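Local coordinates for protein putative antibiotic biosynthesis monooxygenase (Bacteroides thetaiotaomicron, PDB 3KKF) that probably works as a monooxygenase-like oxidoreductase of the antibiotic biosynthesis monooxygenase family and binds calcium ions, at residues 35-38 against 39-42; 65-68 against 69-73; 74-77 against 78-82. One frame throughout, in Å; residues are numbered along the deposited sequence. Where two conformers were deposited one is given.

The three contacts are local and follow one another along the chain; none nests in or crosses another. Interaction 1 comes first. It closes the tight turn where helix 19-36 ends and strand 40-48 starts. Interaction 2 lies on helix 64-71 and runs on to Thr73, just before the next helix. Interaction 3 is made inside that next helix, 74-83. Side chains tie the three together. Glu37 of interaction 1 is hydrogen-bonded by His70 of interaction 2 and by His75 of interaction 3. Phe76 of interaction 3 packs against the backbone carbonyls of His70 and Ile71. The two later helices are thus fastened to the helix-to-strand turn.

Interaction 1 (35-38 against 39-42); sequences RLEP and GVLV
The carboxylate of Glu37 turns one face to the side chain of Val40. The methyl CG2 of Val40 stands almost straight above that face, 3.7 Å from Glu37 CD and at nearly the same distance from both oxygens. Glu37 CB also meets this methyl, Val40 CG2, at 3.7 Å. The methyl therefore rests on both ends of the acid side chain. In Glu37, CG is anti to the carbonyl carbon (chi1 -56°), and the extended chain beyond it carries the carboxylate across Val40, below its CG2. The polar end is gripped elsewhere: His70 ND1 and His75 NE2 both hydrogen-bond to Glu37 OE2, and Ser33 OG adds a weak bond. With so many partners on one oxygen, the carboxylate is unlikely to rotate freely.

The other flat group is the peptide carbonyl of Glu37. Val40 N donates to Glu37 O at 3.1 Å, with an N-H...O angle of 154°. The donor stands well above the carbonyl plane, 59° out of it. This bond closes a type I beta turn from Glu37 to Val40, with Pro38 and Gly39 at its two central positions. The Pro38 ring suits the first of these positions. Past the turn, Leu41 CD2 reaches back to Pro38 O at 3.6 Å.

Glu37 is the first residue to leave helical geometry after helix 19-36, and strand 40-48 begins at Val40, so the turn joins the two directly. Gly39 pairs through its backbone with Ala62, a calcium ligand, and Leu41 and Val42 both face Ile60 of strand 54-61 in a classic beta bulge. Leu41 also makes backbone hydrogen bonds to the second subunit, and Val42 packs on Met104 of that subunit, so strand 40-48 lies between strand 54-61 and the partner chain.

Interaction 2 (65-68 against 69-73); sequences AAYK and SHIAT. With ACT (acetate ion), chain D.
Ala65 O accepts the backbone N-H of Ser69 at 2.9 Å, the first of the i to i+4 helical bonds here. Ala66 O takes His70 N in the same way. Tyr67 O receives Ile71 N nearly along the C=O axis. The Tyr67 ring also meets Ile71, crossing it at a slant: CG2 of Ile71 lies 3.7 Å from Tyr67 CE1. In Tyr67, CG is anti to the backbone N (chi1 171°), which swings the ring out toward Ile71. Its OH is hydrogen-bonded to Arg8. Lys68 runs beside Ile71, with Lys68 CD 4.1 Å from Ile71 CD1. The bond from Ala72 N to Lys68 O is weak and long, 3.5 Å.

Both ring nitrogens of His70 have partners. Glu37 is on ND1, and NE2 donates to OXT of an acetate, probably from the crystallisation liquor, at 2.8 Å. The acetate oxygen sits at the ring edge, near its plane.

His70 O accepts both N and OG1 of Thr73, with OG1 in the carbonyl plane at 2.8 Å. Thr73 OG1 also accepts Phe76 N, which makes Thr73 the side-chain N-cap of helix 74-83. Two successive helices joined by an N-capped turn form part of this ferredoxin-like, dimeric alpha/beta-barrel fold.

Interaction 3 (74-77 against 78-82); sequences PHFK and KYKEG
Phe76 and Tyr79 meet on the packed side of this helix. Their side chains are set at an angle to each other, with Phe76 CE1 at the edge of the tyrosine ring, near its plane, and 4.1 Å from Tyr79 CD2. Lys80 runs beside Phe76 and points the same way. Here the aliphatic part does the touching: Lys80 CB is 4.0 Å from Phe76 CE2, on the same side of the ring as Tyr79. Both aromatic side chains have CG anti to the backbone N (chi1 -178° for Phe76). Both rings thus project from one side of the helix, and Phe76 CE1 can reach the Tyr79 edge. Beyond the segments, the Phe76 ring meets that of His70, and Tyr79 OH hydrogen-bonds to the hydroxyl of Tyr22. His75 packs on helix 19-36, where its NE2 is bonded to Glu37.

The framework is a regular alpha-helix, part of helix 74-83. Each carbonyl of 74-77 accepts the N-H four residues on. The bond from Lys80 N to Phe76 O, 2.8 Å long, lies close to the carbonyl direction. The bond from Tyr79 N to His75 O is longer, 3.3 Å, yet nearly straight at 170°. This helix packs against helix 19-36, and Lys78 extends that link through a salt bridge to Glu28.

The solvent side is looser and built from charges. Lys77 and Glu81, one helical turn apart, form a salt bridge of 3.5 Å between Lys77 NZ and Glu81 OE2. The lysine was deposited in two conformers, so this bridge is probably not rigid. In this copy the lysine chain bends at its last torsion, and Lys77 CE comes as near the acid as the ammonium nitrogen does. Glu81 CB and CG each lie 3.3 Å from Lys77 O, and the extended chain beyond carries the carboxylate to Lys77.

Interaction 1 (35-38 against 39-42)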
loop_
_atom_site.group_PDB
_atom_site.type_symbol
_atom_site.label_atom_id
_atom_site.label_comp_id
_atom_site.label_asym_id
_atom_site.label_seq_id
_atom_site.Cartn_x
_atom_site.Cartn_y
_atom_site.Cartn_z
ATOM N N ARG A 35 3.108 1.245 -18.277
ATOM C CA ARG A 35 3.410 1.839 -19.578
ATOM C C ARG A 35 2.243 1.812 -20.563
ATOM O O ARG A 35 1.999 2.769 -21.289
ATOM C CB ARG A 35 4.598 1.050 -20.214
ATOM C CG ARG A 35 5.054 1.503 -21.654
ATOM C CD ARG A 35 6.199 0.616 -22.189
ATOM N N LEU A 36 1.549 0.680 -20.609
ATOM C CA LEU A 36 0.531 0.442 -21.627
ATOM C C LEU A 36 -0.919 0.649 -21.276
ATOM O O LEU A 36 -1.730 0.867 -22.185
ATOM C CB LEU A 36 0.654 -1.016 -22.126
ATOM C CG LEU A 36 1.934 -1.506 -22.784
ATOM C CD1 LEU A 36 1.696 -2.922 -23.315
ATOM C CD2 LEU A 36 2.373 -0.580 -23.900
ATOM N N GLU A 37 -1.278 0.556 -20.008
ATOM C CA GLU A 37 -2.694 0.542 -19.616
ATOM C C GLU A 37 -3.122 1.795 -18.868
ATOM O O GLU A 37 -2.794 1.962 -17.710
ATOM C CB GLU A 37 -2.948 -0.695 -18.746
ATOM C CG GLU A 37 -2.569 -2.034 -19.377
ATOM C CD GLU A 37 -3.034 -3.188 -18.523
ATOM O OE1 GLU A 37 -4.259 -3.404 -18.424
ATOM O OE2 GLU A 37 -2.188 -3.838 -17.891
ATOM N N PRO A 38 -3.892 2.687 -19.535
ATOM C CA PRO A 38 -4.310 3.898 -18.847
ATOM C C PRO A 38 -5.183 3.667 -17.586
ATOM O O PRO A 38 -5.161 4.481 -16.671
ATOM C CB PRO A 38 -5.098 4.662 -19.929
ATOM C CG PRO A 38 -4.523 4.177 -21.187
ATOM C CD PRO A 38 -4.266 2.729 -20.959
ATOM N N GLY A 39 -5.894 2.543 -17.556
ATOM C CA GLY A 39 -6.749 2.158 -16.442
ATOM C C GLY A 39 -6.036 1.533 -15.257
ATOM O O GLY A 39 -6.642 1.294 -14.237
ATOM N N VAL A 40 -4.752 1.219 -15.413
ATOM C CA VAL A 40 -3.919 0.748 -14.274
ATOM C C VAL A 40 -3.290 2.021 -13.701
ATOM O O VAL A 40 -2.401 2.629 -14.328
ATOM C CB VAL A 40 -2.850 -0.287 -14.690
ATOM C CG1 VAL A 40 -1.898 -0.572 -13.507
ATOM C CG2 VAL A 40 -3.498 -1.572 -15.215
ATOM N N LEU A 41 -3.769 2.453 -12.533
ATOM C CA LEU A 41 -3.317 3.707 -11.923
ATOM C C LEU A 41 -2.069 3.511 -11.075
ATOM O O LEU A 41 -1.187 4.374 -11.064
ATOM C CB LEU A 41 -4.465 4.402 -11.164
ATOM C CG LEU A 41 -5.751 4.638 -11.993
ATOM C CD1 LEU A 41 -6.801 5.343 -11.158
ATOM C CD2 LEU A 41 -5.482 5.426 -13.260
ATOM N N VAL A 42 -2.000 2.393 -10.345
ATOM C CA VAL A 42 -0.726 2.002 -9.717
ATOM C C VAL A 42 -0.746 0.523 -9.394
ATOM O O VAL A 42 -1.794 -0.046 -9.085
ATOM C CB VAL A 42 -0.377 2.844 -8.412
ATOM C CG1 VAL A 42 -1.043 2.264 -7.133
ATOM C CG2 VAL A 42 1.147 2.988 -8.230
#

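Interaction 2 (65-68 against 69-73)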
loop_
_atom_site.group_PDB
_atom_site.type_symbol
_atom_site.label_atom_id
_atom_site.label_comp_id
_atom_site.label_asym_id
_atom_site.label_seq_id
_atom_site.Cartn_x
_atom_site.Cartn_y
_atom_site.Cartn_z
ATOM N N ALA A 65 -13.818 -2.532 -14.998
ATOM C CA ALA A 65 -13.565 -2.800 -16.425
ATOM C C ALA A 65 -12.060 -2.784 -16.690
ATOM O O ALA A 65 -11.544 -3.655 -17.416
ATOM C CB ALA A 65 -14.268 -1.776 -17.326
ATOM N N ALA A 66 -11.341 -1.818 -16.097
ATOM C CA ALA A 66 -9.889 -1.734 -16.268
ATOM C C ALA A 66 -9.197 -2.962 -15.703
ATOM O O ALA A 66 -8.245 -3.478 -16.283
ATOM C CB ALA A 66 -9.321 -0.439 -15.644
ATOM N N TYR A 67 -9.653 -3.427 -14.549
ATOM C CA TYR A 67 -9.103 -4.621 -13.928
ATOM C C TYR A 67 -9.325 -5.869 -14.819
ATOM O O TYR A 67 -8.418 -6.654 -15.059
ATOM C CB TYR A 67 -9.722 -4.828 -12.520
ATOM C CG TYR A 67 -9.330 -6.167 -11.932
ATOM C CD1 TYR A 67 -8.034 -6.413 -11.538
ATOM C CD2 TYR A 67 -10.257 -7.195 -11.817
ATOM C CE1 TYR A 67 -7.660 -7.629 -11.029
ATOM C CE2 TYR A 67 -9.890 -8.420 -11.308
ATOM C CZ TYR A 67 -8.580 -8.627 -10.911
ATOM O OH TYR A 67 -8.188 -9.847 -10.394
ATOM N N LYS A 68 -10.555 -6.039 -15.314
ATOM C CA LYS A 68 -10.854 -7.183 -16.160
ATOM C C LYS A 68 -10.031 -7.141 -17.441
ATOM O O LYS A 68 -9.543 -8.186 -17.891
ATOM C CB LYS A 68 -12.356 -7.316 -16.438
ATOM C CG LYS A 68 -13.128 -7.684 -15.224
ATOM C CD LYS A 68 -12.566 -8.917 -14.560
ATOM C CE LYS A 68 -13.375 -9.323 -13.401
ATOM N NZ LYS A 68 -14.728 -9.654 -13.839
ATOM N N SER A 69 -9.831 -5.968 -18.007
ATOM C CA SER A 69 -8.983 -5.856 -19.194
ATOM C C SER A 69 -7.505 -6.238 -18.855
ATOM O O SER A 69 -6.841 -6.970 -19.612
ATOM C CB SER A 69 -9.037 -4.441 -19.772
ATOM O OG SER A 69 -8.259 -4.327 -20.957
ATOM N N HIS A 70 -7.020 -5.743 -17.720
ATOM C CA HIS A 70 -5.668 -6.028 -17.265
ATOM C C HIS A 70 -5.364 -7.535 -17.167
ATOM O O HIS A 70 -4.313 -7.994 -17.647
ATOM C CB HIS A 70 -5.442 -5.351 -15.899
ATOM C CG HIS A 70 -4.146 -5.708 -15.246
ATOM N ND1 HIS A 70 -2.922 -5.325 -15.754
ATOM C CD2 HIS A 70 -3.881 -6.398 -14.101
ATOM C CE1 HIS A 70 -1.975 -5.780 -14.958
ATOM N NE2 HIS A 70 -2.528 -6.427 -13.950
ATOM N N ILE A 71 -6.280 -8.304 -16.570
ATOM C CA ILE A 71 -6.020 -9.726 -16.387
ATOM C C ILE A 71 -6.178 -10.551 -17.677
ATOM O O ILE A 71 -5.854 -11.741 -17.681
ATOM C CB ILE A 71 -6.788 -10.324 -15.194
ATOM C CG1 ILE A 71 -8.307 -10.369 -15.465
ATOM C CG2 ILE A 71 -6.425 -9.578 -13.922
ATOM C CD1 ILE A 71 -9.126 -11.057 -14.325
ATOM N N ALA A 72 -6.652 -9.929 -18.755
ATOM C CA ALA A 72 -6.697 -10.561 -20.079
ATOM C C ALA A 72 -5.471 -10.224 -20.949
ATOM O O ALA A 72 -5.310 -10.782 -22.058
ATOM C CB ALA A 72 -7.969 -10.138 -20.807
ATOM N N THR A 73 -4.588 -9.342 -20.469
ATOM C CA THR A 73 -3.445 -8.927 -21.290
ATOM C C THR A 73 -2.359 -10.023 -21.417
ATOM O O THR A 73 -2.186 -10.863 -20.498
ATOM C CB THR A 73 -2.757 -7.665 -20.751
ATOM O OG1 THR A 73 -2.162 -7.948 -19.483
ATOM C CG2 THR A 73 -3.685 -6.486 -20.673
HETATM C C ACT D . -0.457 -7.673 -11.010
HETATM O O ACT D . -1.462 -8.162 -10.496
HETATM O OXT ACT D . -0.561 -7.256 -12.165
HETATM C CH3 ACT D . 0.816 -7.570 -10.269
#

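Interaction 3 (74-77 against 78-82)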
loop_
_atom_site.group_PDB
_atom_site.type_symbol
_atom_site.label_atom_id
_atom_site.label_comp_id
_atom_site.label_asym_id
_atom_site.label_seq_id
_atom_site.Cartn_x
_atom_site.Cartn_y
_atom_site.Cartn_z
ATOM N N PRO A 74 -1.608 -10.018 -22.547
ATOM C CA PRO A 74 -0.537 -10.989 -22.657
ATOM C C PRO A 74 0.533 -10.825 -21.568
ATOM O O PRO A 74 1.110 -11.826 -21.116
ATOM C CB PRO A 74 0.033 -10.717 -24.041
ATOM C CG PRO A 74 -1.096 -10.179 -24.806
ATOM C CD PRO A 74 -1.855 -9.338 -23.838
ATOM N N HIS A 75 0.808 -9.597 -21.142
ATOM C CA HIS A 75 1.830 -9.402 -20.114
ATOM C C HIS A 75 1.372 -9.956 -18.753
ATOM O O HIS A 75 2.152 -10.572 -18.049
ATOM C CB HIS A 75 2.330 -7.952 -20.041
ATOM C CG HIS A 75 1.267 -6.925 -19.857
ATOM N ND1 HIS A 75 0.562 -6.375 -20.917
ATOM C CD2 HIS A 75 0.813 -6.311 -18.741
ATOM C CE1 HIS A 75 -0.272 -5.462 -20.456
ATOM N NE2 HIS A 75 -0.138 -5.403 -19.139
ATOM N N PHE A 76 0.111 -9.745 -18.378
ATOM C CA PHE A 76 -0.386 -10.355 -17.145
ATOM C C PHE A 76 -0.321 -11.887 -17.259
ATOM O O PHE A 76 0.075 -12.562 -16.313
ATOM C CB PHE A 76 -1.819 -9.918 -16.820
ATOM C CG PHE A 76 -2.315 -10.499 -15.541
ATOM C CD1 PHE A 76 -1.889 -9.985 -14.332
ATOM C CD2 PHE A 76 -3.127 -11.626 -15.540
ATOM C CE1 PHE A 76 -2.305 -10.541 -13.147
ATOM C CE2 PHE A 76 -3.546 -12.188 -14.334
ATOM C CZ PHE A 76 -3.128 -11.636 -13.151
ATOM N N LYS A 77 -0.704 -12.431 -18.415
ATOM C CA LYS A 77 -0.679 -13.902 -18.681
ATOM C C LYS A 77 0.725 -14.482 -18.466
ATOM O O LYS A 77 0.898 -15.542 -17.867
ATOM C CB LYS A 77 -1.127 -14.183 -20.151
ATOM C CG LYS A 77 -1.165 -15.711 -20.594
ATOM C CD LYS A 77 -1.449 -15.853 -22.127
ATOM C CE LYS A 77 -1.851 -17.270 -22.536
ATOM N NZ LYS A 77 -3.263 -17.589 -22.145
ATOM N N LYS A 78 1.713 -13.791 -19.013
ATOM C CA LYS A 78 3.111 -14.255 -18.892
ATOM C C LYS A 78 3.478 -14.365 -17.404
ATOM O O LYS A 78 4.057 -15.355 -16.977
ATOM C CB LYS A 78 4.079 -13.283 -19.584
ATOM C CG LYS A 78 5.561 -13.666 -19.371
ATOM C CD LYS A 78 6.504 -12.764 -20.048
ATOM C CE LYS A 78 7.940 -13.192 -19.752
ATOM N NZ LYS A 78 8.957 -12.284 -20.333
ATOM N N TYR A 79 3.162 -13.324 -16.630
ATOM C CA TYR A 79 3.418 -13.317 -15.197
ATOM C C TYR A 79 2.652 -14.409 -14.451
ATOM O O TYR A 79 3.231 -15.152 -13.653
ATOM C CB TYR A 79 3.051 -11.932 -14.628
ATOM C CG TYR A 79 2.865 -11.882 -13.140
ATOM C CD1 TYR A 79 3.928 -12.017 -12.267
ATOM C CD2 TYR A 79 1.617 -11.637 -12.594
ATOM C CE1 TYR A 79 3.740 -11.985 -10.884
ATOM C CE2 TYR A 79 1.439 -11.575 -11.221
ATOM C CZ TYR A 79 2.491 -11.760 -10.373
ATOM O OH TYR A 79 2.316 -11.705 -9.010
ATOM N N LYS A 80 1.340 -14.494 -14.686
ATOM C CA LYS A 80 0.498 -15.456 -13.970
ATOM C C LYS A 80 0.945 -16.909 -14.261
ATOM O O LYS A 80 1.084 -17.717 -13.340
ATOM C CB LYS A 80 -1.001 -15.219 -14.348
ATOM C CG LYS A 80 -2.023 -16.030 -13.516
ATOM C CD LYS A 80 -2.117 -15.534 -12.063
ATOM C CE LYS A 80 -3.209 -16.300 -11.285
ATOM N NZ LYS A 80 -3.205 -16.014 -9.827
ATOM N N GLU A 81 1.186 -17.224 -15.524
ATOM C CA GLU A 81 1.653 -18.581 -15.920
ATOM C C GLU A 81 3.100 -18.857 -15.477
ATOM O O GLU A 81 3.425 -19.973 -14.999
ATOM C CB GLU A 81 1.513 -18.770 -17.436
ATOM C CG GLU A 81 0.064 -18.759 -17.888
ATOM C CD GLU A 81 -0.144 -18.995 -19.397
ATOM O OE1 GLU A 81 0.833 -18.984 -20.203
ATOM O OE2 GLU A 81 -1.319 -19.184 -19.771
ATOM N N GLY A 82 3.973 -17.869 -15.638
ATOM C CA GLY A 82 5.356 -18.028 -15.285
ATOM C C GLY A 82 5.594 -18.253 -13.816
ATOM O O GLY A 82 6.513 -18.951 -13.454
#